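Local coordinates for protein putative polysaccharide binding proteins (DUF1812) (Bacteroides thetaiotaomicron VPI-5482, PDB 3GF8) that is probably a lipid-anchored outer-membrane protein that helps assemble or anchor fimbriae at the cell surface, and may bind polysaccharide, at residues Q78-A83 with L123-V128; V18-D23 with E141-I146; K38-V43 with L51-E56. All blocks are in the same frame, centred on the assembly; numbering follows the deposited sequence.

Contact 1. Residues Q78-A83 with L123-V128; sequences QFMAWA and LWYGEV
Strand 78-83 runs almost exactly against 124-128, 177° apart in direction, and joins Ala81 to Gly126 as an antiparallel hydrogen-bonded pair, CA to CA 4.3 Å. Gly126 N donates to Ala81 O, and Ala81 N returns a bond to Gly126 O. Ala83 and Trp124 form the next hydrogen-bonded pair, in which Trp124 N reaches Ala83 O at 2.8 Å. Glycine suits its place here: a CB on Gly126 would come within about 2.9 Å of Ala81 CB, a clash.

Between these pairs Trp82 and Tyr125 project from the opposite face of the sheet. The edge of the Tyr125 ring is turned to one face of the six-membered ring of Trp82, an edge-to-face pair with planes at 65° and CD1 of Tyr125 3.6 Å from CH2 of Trp82. Tyr125 has CG anti to the backbone N (chi1 170°), which swings the ring round to bring CD1 over one face of the indole, while its hydroxyl bonds to His183 O. Leu123 adds its CD2 methyl against CZ3 of Trp82, 4.0 Å away.

On the face of the alanines, small side chains let neighbouring residues come close: Phe20 packs on Ala81 and Val39 on Ala83. Ala83 CB meets Trp124 CB at 3.9 Å, and the edge of the Trp124 indole lies by Ala83 O. At the far end the Val128 methyls divide their work, CG2 against CB of Met80, a selenomethionine built in two conformations, and CG1 against the amide end of Gln78, whose NE2 is held by Asn130. Such paired antiparallel strands, with one face turned to an apolar core, are consistent with the beta-sandwich architecture of transthyretin-like fimbrial proteins.

Contact 2. Residues V18-D23 with E141-I146; sequences VKFKYD and ETINLI
Val18 and Phe20 flank Ile143 on the core-facing side of two parallel strands, 18-21 and 141-146, whose directions differ by 25° and which are neighbours in a sheet consistent with the beta-sandwich of this fimbrillin family. Ile143 fills the notch between them: its CG1 meets Val18 CG1 at 3.7 Å, and its CB lies 3.6 Å from Phe20 CD2. Val18 CG1 also covers the rim of one face of the Phe20 ring, so three branched or flat side chains interlock without polar atoms, as suits a side packed against Leu41 and Phe79. Leu145 fits its CB against the Lys21 carbonyl, 3.3 Å from O, beside the backbone bond from its own N.

The other side is partly exposed and mixes bumps with charge. Thr142 presents CG2, not its hydroxyl, to the Lys21 chain, touching CG at 3.8 Å. Lys21 has CG between the backbone N and the carbonyl carbon (chi1 63°), which carries the chain across Thr142 toward Asn144. Asn144 keeps its amide fixed by giving ND2 to Glu127. Lys21 NZ ends the chain, bonded to Asp23 OD1 on the syn side at 2.8 Å and to Asn144 OD1 from above the amide plane at 2.7 Å.

Contact 3. Residues K38-V43 with L51-E56; sequences KVELYV and LFKQAE
Val43 O is gripped by two successive amides of the opposing strand, Leu51 N at 2.8 Å and Phe52 N, more weakly, at 3.4 Å. Two residues facing one make a classic beta bulge, set near the turn of the hairpin formed by strands 38-44 and 50-57. Beyond it, Leu41 with Gln54 and Val39 with Glu56 exchange regular antiparallel bonds. With CG between its backbone N and carbonyl carbon (chi1 60°), Phe52 lays its ring alongside Val43, whose CB stands over the centre of the face, 4.2 Å from the Phe52 centroid. A beta-branched residue offers such a ring a broad aliphatic surface.

The opposite face is held by an acid, a phenol and an amine. Lys53 runs beside Tyr42, its CB over the ring face 4.0 Å from the Tyr42 centroid and its CD 3.5 Å from Tyr42 OH. The lysine thus spends its aliphatic part on the ring before NZ reaches Glu40 OE2 at 2.8 Å. Tyr42 OH donates to the other carboxylate oxygen, Glu40 OE1, 2.5 Å away, and both donors stand well out of the carboxylate plane. With alanine at Glu40, the Lys53 amine would probably lose its counter-charge and the Tyr42 hydroxyl its acceptor, setting the lysine end free to swing.

Ile91 packs on both Glu40 and Tyr42, and the acid is buried although the lysine is exposed. Bonds from a cation and a hydroxyl probably favour the ionised carboxylate and offset the cost of burying it.

How the contacts relate
Strand 38-43 pairs with 78-83 through backbone bonds such as Tyr42 N to Met80 O, so contacts 1 and 3 share one layer, while 124-128 joins contact 1 to contact 2 by bonding to 141-146. Contact 1 is the most buried and relies on aromatic rings and alanines. Contacts 2 and 3, partly buried, each have one largely apolar face, shared with Glu141 or with Gln54 and Glu56, and another carrying a lysine-acid salt bridge, within 18-23 in contact 2 but between strands in contact 3. The apolar faces meet across what is probably a sandwich: Phe20 reaches Val39, and Val18 and Ile143 reach Leu41. Contact 3 closes a short hairpin; contact 2 ties distant parts in parallel.

Contact 1. Residues Q78-A83 with L123-V128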
loop_
_atom_site.group_PDB
_atom_site.type_symbol
_atom_site.label_atom_id
_atom_site.label_comp_id
_atom_site.label_asym_id
_atom_site.label_seq_id
_atom_site.Cartn_x
_atom_site.Cartn_y
_atom_site.Cartn_z
ATOM N N GLN A 78 -9.301 -19.826 11.776
ATOM C CA GLN A 78 -8.454 -18.679 11.487
ATOM C C GLN A 78 -9.236 -17.649 10.709
ATOM O O GLN A 78 -10.023 -18.005 9.841
ATOM C CB GLN A 78 -7.230 -19.087 10.725
ATOM C CG GLN A 78 -6.376 -20.040 11.500
ATOM C CD GLN A 78 -5.085 -20.336 10.804
ATOM O OE1 GLN A 78 -5.068 -20.941 9.738
ATOM N NE2 GLN A 78 -3.981 -19.923 11.418
ATOM N N PHE A 79 -9.071 -16.375 11.074
ATOM C CA PHE A 79 -9.684 -15.277 10.346
ATOM C C PHE A 79 -8.579 -14.426 9.772
ATOM O O PHE A 79 -7.495 -14.291 10.366
ATOM C CB PHE A 79 -10.515 -14.309 11.224
ATOM C CG PHE A 79 -11.723 -14.906 11.954
ATOM C CD1 PHE A 79 -12.177 -16.198 11.743
ATOM C CD2 PHE A 79 -12.430 -14.090 12.857
ATOM C CE1 PHE A 79 -13.288 -16.688 12.462
ATOM C CE2 PHE A 79 -13.516 -14.548 13.562
ATOM C CZ PHE A 79 -13.968 -15.861 13.360
HETATM N N MSE A 80 -8.881 -13.829 8.624
HETATM C CA MSE A 80 -8.084 -12.755 8.068
HETATM C C MSE A 80 -9.038 -11.887 7.268
HETATM O O MSE A 80 -10.205 -12.219 7.163
HETATM C CB MSE A 80 -6.860 -13.277 7.262
HETATM C CG MSE A 80 -7.109 -14.209 6.102
HETATM SE SE MSE A 80 -7.661 -13.309 4.515
HETATM C CE MSE A 80 -6.120 -12.137 4.155
ATOM N N ALA A 81 -8.568 -10.752 6.753
ATOM C CA ALA A 81 -9.438 -9.917 5.959
ATOM C C ALA A 81 -8.691 -9.145 4.878
ATOM O O ALA A 81 -7.480 -9.011 4.937
ATOM C CB ALA A 81 -10.215 -8.967 6.840
ATOM N N TRP A 82 -9.443 -8.708 3.857
ATOM C CA TRP A 82 -9.013 -7.655 2.943
ATOM C C TRP A 82 -10.051 -6.555 3.075
ATOM O O TRP A 82 -11.259 -6.815 3.132
ATOM C CB TRP A 82 -8.983 -8.137 1.501
ATOM C CG TRP A 82 -7.853 -9.024 1.153
ATOM C CD1 TRP A 82 -7.920 -10.364 0.857
ATOM C CD2 TRP A 82 -6.469 -8.653 1.033
ATOM N NE1 TRP A 82 -6.659 -10.841 0.569
ATOM C CE2 TRP A 82 -5.755 -9.815 0.666
ATOM C CE3 TRP A 82 -5.767 -7.446 1.191
ATOM C CZ2 TRP A 82 -4.377 -9.812 0.466
ATOM C CZ3 TRP A 82 -4.406 -7.438 0.991
ATOM C CH2 TRP A 82 -3.719 -8.605 0.624
ATOM N N ALA A 83 -9.571 -5.323 3.173
ATOM C CA ALA A 83 -10.435 -4.189 3.396
ATOM C C ALA A 83 -10.171 -3.183 2.282
ATOM O O ALA A 83 -9.039 -3.022 1.832
ATOM C CB ALA A 83 -10.196 -3.567 4.797
ATOM N N LEU A 123 -6.272 -0.061 -0.196
ATOM C CA LEU A 123 -6.326 -1.453 0.152
ATOM C C LEU A 123 -5.639 -1.705 1.507
ATOM O O LEU A 123 -4.502 -1.257 1.711
ATOM C CB LEU A 123 -5.617 -2.273 -0.924
ATOM C CG LEU A 123 -5.669 -3.779 -0.702
ATOM C CD1 LEU A 123 -7.112 -4.265 -0.884
ATOM C CD2 LEU A 123 -4.712 -4.462 -1.671
ATOM N N TRP A 124 -6.342 -2.399 2.410
ATOM C CA TRP A 124 -5.751 -2.845 3.687
ATOM C C TRP A 124 -5.783 -4.362 3.818
ATOM O O TRP A 124 -6.754 -5.013 3.408
ATOM C CB TRP A 124 -6.491 -2.262 4.911
ATOM C CG TRP A 124 -6.398 -0.781 5.123
ATOM C CD1 TRP A 124 -5.523 -0.125 5.935
ATOM C CD2 TRP A 124 -7.260 0.227 4.565
ATOM N NE1 TRP A 124 -5.770 1.233 5.902
ATOM C CE2 TRP A 124 -6.823 1.476 5.065
ATOM C CE3 TRP A 124 -8.338 0.201 3.679
ATOM C CZ2 TRP A 124 -7.425 2.688 4.695
ATOM C CZ3 TRP A 124 -8.945 1.414 3.319
ATOM C CH2 TRP A 124 -8.486 2.633 3.839
ATOM N N TYR A 125 -4.719 -4.902 4.421
ATOM C CA TYR A 125 -4.584 -6.330 4.709
ATOM C C TYR A 125 -4.885 -6.571 6.180
ATOM O O TYR A 125 -4.416 -5.841 7.051
ATOM C CB TYR A 125 -3.172 -6.796 4.362
ATOM C CG TYR A 125 -2.882 -8.179 4.855
ATOM C CD1 TYR A 125 -3.387 -9.293 4.188
ATOM C CD2 TYR A 125 -2.105 -8.387 5.996
ATOM C CE1 TYR A 125 -3.130 -10.581 4.644
ATOM C CE2 TYR A 125 -1.831 -9.671 6.458
ATOM C CZ TYR A 125 -2.362 -10.768 5.792
ATOM O OH TYR A 125 -2.118 -12.031 6.255
ATOM N N GLY A 126 -5.707 -7.581 6.452
ATOM C CA GLY A 126 -6.105 -7.911 7.807
ATOM C C GLY A 126 -5.352 -9.140 8.188
ATOM O O GLY A 126 -5.559 -10.189 7.582
ATOM N N GLU A 127 -4.491 -9.025 9.197
ATOM C CA GLU A 127 -3.605 -10.130 9.559
ATOM C C GLU A 127 -4.386 -11.340 10.098
ATOM O O GLU A 127 -5.519 -11.195 10.636
ATOM C CB GLU A 127 -2.570 -9.681 10.592
ATOM C CG GLU A 127 -1.940 -8.325 10.282
ATOM C CD GLU A 127 -0.813 -7.996 11.231
ATOM O OE1 GLU A 127 0.240 -8.636 11.119
ATOM O OE2 GLU A 127 -0.967 -7.088 12.068
ATOM N N VAL A 128 -3.790 -12.522 9.910
ATOM C CA VAL A 128 -4.404 -13.803 10.281
ATOM C C VAL A 128 -4.432 -13.950 11.806
ATOM O O VAL A 128 -3.433 -13.701 12.450
ATOM C CB VAL A 128 -3.622 -15.004 9.692
ATOM C CG1 VAL A 128 -4.167 -16.350 10.224
ATOM C CG2 VAL A 128 -3.645 -14.976 8.208
#

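Contact 2. Residues V18-D23 with E141-I146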
loop_
_atom_site.group_PDB
_atom_site.type_symbol
_atom_site.label_atom_id
_atom_site.label_comp_id
_atom_site.label_asym_id
_atom_site.label_seq_id
_atom_site.Cartn_x
_atom_site.Cartn_y
_atom_site.Cartn_z
ATOM N N VAL A 18 -16.389 -9.258 15.474
ATOM C CA VAL A 18 -15.058 -8.895 15.008
ATOM C C VAL A 18 -14.953 -7.398 15.010
ATOM O O VAL A 18 -15.825 -6.713 14.513
ATOM C CB VAL A 18 -14.726 -9.463 13.601
ATOM C CG1 VAL A 18 -13.367 -8.956 13.132
ATOM C CG2 VAL A 18 -14.757 -10.982 13.616
ATOM N N LYS A 19 -13.902 -6.897 15.645
ATOM C CA LYS A 19 -13.560 -5.495 15.626
ATOM C C LYS A 19 -12.394 -5.362 14.657
ATOM O O LYS A 19 -11.451 -6.158 14.716
ATOM C CB LYS A 19 -13.132 -5.074 17.027
ATOM C CG LYS A 19 -12.638 -3.633 17.175
ATOM C CD LYS A 19 -12.599 -3.225 18.642
ATOM C CE LYS A 19 -12.399 -1.712 18.842
ATOM N NZ LYS A 19 -11.109 -1.261 18.261
ATOM N N PHE A 20 -12.468 -4.388 13.751
ATOM C CA PHE A 20 -11.340 -4.085 12.858
ATOM C C PHE A 20 -10.654 -2.826 13.333
ATOM O O PHE A 20 -11.319 -1.828 13.670
ATOM C CB PHE A 20 -11.818 -3.862 11.429
ATOM C CG PHE A 20 -12.502 -5.050 10.827
ATOM C CD1 PHE A 20 -13.856 -5.282 11.062
ATOM C CD2 PHE A 20 -11.793 -5.947 10.056
ATOM C CE1 PHE A 20 -14.483 -6.379 10.494
ATOM C CE2 PHE A 20 -12.409 -7.041 9.513
ATOM C CZ PHE A 20 -13.762 -7.253 9.736
ATOM N N LYS A 21 -9.326 -2.839 13.379
ATOM C CA LYS A 21 -8.620 -1.572 13.705
ATOM C C LYS A 21 -7.576 -1.242 12.673
ATOM O O LYS A 21 -7.009 -2.151 12.067
ATOM C CB LYS A 21 -8.013 -1.610 15.107
ATOM C CG LYS A 21 -6.903 -2.663 15.378
ATOM C CD LYS A 21 -6.336 -2.462 16.802
ATOM C CE LYS A 21 -5.161 -3.317 17.112
ATOM N NZ LYS A 21 -4.022 -2.936 16.288
ATOM N N TYR A 22 -7.324 0.065 12.503
ATOM C CA TYR A 22 -6.286 0.578 11.648
ATOM C C TYR A 22 -5.496 1.628 12.407
ATOM O O TYR A 22 -5.697 2.835 12.201
ATOM C CB TYR A 22 -6.860 1.154 10.325
ATOM C CG TYR A 22 -5.818 1.837 9.480
ATOM C CD1 TYR A 22 -4.548 1.265 9.273
ATOM C CD2 TYR A 22 -6.065 3.077 8.926
ATOM C CE1 TYR A 22 -3.562 1.945 8.495
ATOM C CE2 TYR A 22 -5.109 3.730 8.167
ATOM C CZ TYR A 22 -3.862 3.176 7.963
ATOM O OH TYR A 22 -2.947 3.886 7.197
ATOM N N ASP A 23 -4.600 1.157 13.280
ATOM C CA ASP A 23 -3.734 2.035 14.041
ATOM C C ASP A 23 -2.290 1.879 13.651
ATOM O O ASP A 23 -1.425 2.637 14.139
ATOM C CB ASP A 23 -3.903 1.836 15.555
ATOM C CG ASP A 23 -3.529 0.418 16.038
ATOM O OD1 ASP A 23 -3.127 -0.457 15.254
ATOM O OD2 ASP A 23 -3.701 0.171 17.238
ATOM N N GLU A 141 -13.311 -10.681 18.562
ATOM C CA GLU A 141 -11.945 -10.779 18.060
ATOM C C GLU A 141 -11.553 -9.448 17.389
ATOM O O GLU A 141 -12.412 -8.662 16.974
ATOM C CB GLU A 141 -11.819 -11.922 17.061
ATOM C CG GLU A 141 -12.338 -13.265 17.571
ATOM C CD GLU A 141 -11.461 -13.875 18.651
ATOM O OE1 GLU A 141 -10.232 -13.598 18.677
ATOM O OE2 GLU A 141 -12.015 -14.636 19.464
ATOM N N THR A 142 -10.264 -9.196 17.280
ATOM C CA THR A 142 -9.784 -7.986 16.611
ATOM C C THR A 142 -8.928 -8.293 15.379
ATOM O O THR A 142 -7.904 -9.007 15.467
ATOM C CB THR A 142 -8.917 -7.126 17.557
ATOM O OG1 THR A 142 -9.621 -6.885 18.776
ATOM C CG2 THR A 142 -8.554 -5.792 16.892
ATOM N N ILE A 143 -9.314 -7.723 14.249
ATOM C CA ILE A 143 -8.474 -7.767 13.047
ATOM C C ILE A 143 -7.606 -6.509 12.954
ATOM O O ILE A 143 -8.082 -5.391 13.069
ATOM C CB ILE A 143 -9.281 -7.964 11.763
ATOM C CG1 ILE A 143 -9.945 -9.353 11.782
ATOM C CG2 ILE A 143 -8.345 -7.920 10.543
ATOM C CD1 ILE A 143 -8.892 -10.536 11.537
ATOM N N ASN A 144 -6.307 -6.726 12.788
ATOM C CA ASN A 144 -5.364 -5.637 12.626
ATOM C C ASN A 144 -5.042 -5.359 11.145
ATOM O O ASN A 144 -4.602 -6.253 10.435
ATOM C CB ASN A 144 -4.076 -5.925 13.375
ATOM C CG ASN A 144 -3.158 -4.758 13.358
ATOM O OD1 ASN A 144 -3.530 -3.671 13.769
ATOM N ND2 ASN A 144 -1.970 -4.951 12.815
ATOM N N LEU A 145 -5.248 -4.108 10.730
ATOM C CA LEU A 145 -5.162 -3.716 9.315
ATOM C C LEU A 145 -3.877 -2.983 9.004
ATOM O O LEU A 145 -3.472 -2.053 9.743
ATOM C CB LEU A 145 -6.335 -2.807 8.919
ATOM C CG LEU A 145 -7.682 -3.501 8.933
ATOM C CD1 LEU A 145 -8.847 -2.490 8.623
ATOM C CD2 LEU A 145 -7.619 -4.667 7.979
ATOM N N ILE A 146 -3.281 -3.382 7.885
ATOM C CA ILE A 146 -2.036 -2.823 7.373
ATOM C C ILE A 146 -2.275 -2.268 5.973
ATOM O O ILE A 146 -2.768 -2.988 5.083
ATOM C CB ILE A 146 -0.971 -3.943 7.304
ATOM C CG1 ILE A 146 -0.645 -4.441 8.731
ATOM C CG2 ILE A 146 0.306 -3.467 6.582
ATOM C CD1 ILE A 146 0.280 -5.555 8.736
HETATM O O HOH W 1 -3.645 -1.346 12.238
#

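Contact 3. Residues K38-V43 with L51-E56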
loop_
_atom_site.group_PDB
_atom_site.type_symbol
_atom_site.label_atom_id
_atom_site.label_comp_id
_atom_site.label_asym_id
_atom_site.label_seq_id
_atom_site.Cartn_x
_atom_site.Cartn_y
_atom_site.Cartn_z
ATOM N N LYS A 38 -14.908 -0.609 3.580
ATOM C CA LYS A 38 -15.332 -1.985 3.267
ATOM C C LYS A 38 -14.369 -2.952 3.895
ATOM O O LYS A 38 -13.145 -2.784 3.807
ATOM C CB LYS A 38 -15.402 -2.200 1.747
ATOM C CG LYS A 38 -15.675 -3.674 1.305
ATOM C CD LYS A 38 -15.665 -3.841 -0.225
ATOM C CE LYS A 38 -15.902 -5.275 -0.623
ATOM N NZ LYS A 38 -15.759 -5.502 -2.085
ATOM N N VAL A 39 -14.917 -3.969 4.549
ATOM C CA VAL A 39 -14.109 -5.045 5.106
ATOM C C VAL A 39 -14.676 -6.337 4.548
ATOM O O VAL A 39 -15.894 -6.447 4.348
ATOM C CB VAL A 39 -14.110 -5.009 6.632
ATOM C CG1 VAL A 39 -13.368 -3.779 7.137
ATOM C CG2 VAL A 39 -15.584 -4.991 7.203
ATOM N N GLU A 40 -13.801 -7.307 4.269
ATOM C CA GLU A 40 -14.254 -8.612 3.883
ATOM C C GLU A 40 -13.456 -9.634 4.674
ATOM O O GLU A 40 -12.235 -9.782 4.493
ATOM C CB GLU A 40 -14.125 -8.795 2.386
ATOM C CG GLU A 40 -14.673 -10.153 1.843
ATOM C CD GLU A 40 -14.758 -10.174 0.300
ATOM O OE1 GLU A 40 -13.705 -10.246 -0.403
ATOM O OE2 GLU A 40 -15.884 -10.082 -0.207
ATOM N N LEU A 41 -14.161 -10.303 5.583
ATOM C CA LEU A 41 -13.558 -11.271 6.512
ATOM C C LEU A 41 -13.576 -12.657 5.863
ATOM O O LEU A 41 -14.604 -13.092 5.364
ATOM C CB LEU A 41 -14.347 -11.319 7.831
ATOM C CG LEU A 41 -13.724 -12.105 8.999
ATOM C CD1 LEU A 41 -12.609 -11.329 9.644
ATOM C CD2 LEU A 41 -14.780 -12.496 10.038
ATOM N N TYR A 42 -12.440 -13.335 5.890
ATOM C CA TYR A 42 -12.332 -14.701 5.399
ATOM C C TYR A 42 -12.212 -15.626 6.629
ATOM O O TYR A 42 -11.397 -15.359 7.521
ATOM C CB TYR A 42 -11.107 -14.792 4.456
ATOM C CG TYR A 42 -11.372 -14.129 3.119
ATOM C CD1 TYR A 42 -11.371 -12.751 2.990
ATOM C CD2 TYR A 42 -11.698 -14.890 1.990
ATOM C CE1 TYR A 42 -11.679 -12.134 1.761
ATOM C CE2 TYR A 42 -11.969 -14.287 0.763
ATOM C CZ TYR A 42 -11.969 -12.910 0.660
ATOM O OH TYR A 42 -12.245 -12.321 -0.551
ATOM N N VAL A 43 -13.005 -16.695 6.670
ATOM C CA VAL A 43 -13.018 -17.636 7.794
ATOM C C VAL A 43 -12.635 -19.040 7.341
ATOM O O VAL A 43 -13.188 -19.576 6.390
ATOM C CB VAL A 43 -14.374 -17.675 8.489
ATOM C CG1 VAL A 43 -14.358 -18.699 9.663
ATOM C CG2 VAL A 43 -14.752 -16.291 8.992
ATOM N N LEU A 51 -14.267 -21.696 4.958
ATOM C CA LEU A 51 -15.660 -21.852 5.354
ATOM C C LEU A 51 -16.540 -20.835 4.637
ATOM O O LEU A 51 -17.541 -21.200 4.032
ATOM C CB LEU A 51 -15.783 -21.705 6.869
ATOM C CG LEU A 51 -15.180 -22.905 7.626
ATOM C CD1 LEU A 51 -15.116 -22.700 9.165
ATOM C CD2 LEU A 51 -16.012 -24.100 7.323
ATOM N N PHE A 52 -16.160 -19.561 4.716
ATOM C CA PHE A 52 -16.918 -18.508 4.049
ATOM C C PHE A 52 -16.216 -17.181 4.151
ATOM O O PHE A 52 -15.252 -17.030 4.925
ATOM C CB PHE A 52 -18.328 -18.359 4.642
ATOM C CG PHE A 52 -18.356 -18.012 6.104
ATOM C CD1 PHE A 52 -18.318 -16.691 6.529
ATOM C CD2 PHE A 52 -18.494 -19.011 7.065
ATOM C CE1 PHE A 52 -18.388 -16.375 7.884
ATOM C CE2 PHE A 52 -18.564 -18.692 8.419
ATOM C CZ PHE A 52 -18.501 -17.380 8.827
ATOM N N LYS A 53 -16.722 -16.215 3.400
ATOM C CA LYS A 53 -16.288 -14.829 3.598
ATOM C C LYS A 53 -17.501 -14.010 3.928
ATOM O O LYS A 53 -18.619 -14.467 3.705
ATOM C CB LYS A 53 -15.532 -14.273 2.386
ATOM C CG LYS A 53 -16.301 -14.234 1.066
ATOM C CD LYS A 53 -15.367 -13.847 -0.062
ATOM C CE LYS A 53 -16.079 -13.600 -1.398
ATOM N NZ LYS A 53 -16.977 -12.428 -1.270
ATOM N N GLN A 54 -17.284 -12.823 4.500
ATOM C CA GLN A 54 -18.370 -11.941 4.888
ATOM C C GLN A 54 -17.910 -10.497 4.684
ATOM O O GLN A 54 -16.861 -10.089 5.208
ATOM C CB GLN A 54 -18.762 -12.204 6.331
ATOM C CG GLN A 54 -19.792 -11.274 6.929
ATOM C CD GLN A 54 -20.337 -11.803 8.277
ATOM O OE1 GLN A 54 -20.151 -12.968 8.627
ATOM N NE2 GLN A 54 -21.026 -10.948 9.015
ATOM N N ALA A 55 -18.714 -9.761 3.921
ATOM C CA ALA A 55 -18.401 -8.420 3.462
ATOM C C ALA A 55 -19.396 -7.450 4.045
ATOM O O ALA A 55 -20.590 -7.705 4.089
ATOM C CB ALA A 55 -18.442 -8.341 1.917
ATOM N N GLU A 56 -18.905 -6.324 4.525
ATOM C CA GLU A 56 -19.794 -5.241 4.899
ATOM C C GLU A 56 -19.064 -3.987 4.516
ATOM O O GLU A 56 -17.810 -3.965 4.475
ATOM C CB GLU A 56 -20.073 -5.314 6.390
ATOM C CG GLU A 56 -21.243 -4.441 6.834
ATOM C CD GLU A 56 -21.770 -4.815 8.214
ATOM O OE1 GLU A 56 -21.111 -5.650 8.908
ATOM O OE2 GLU A 56 -22.845 -4.271 8.585
#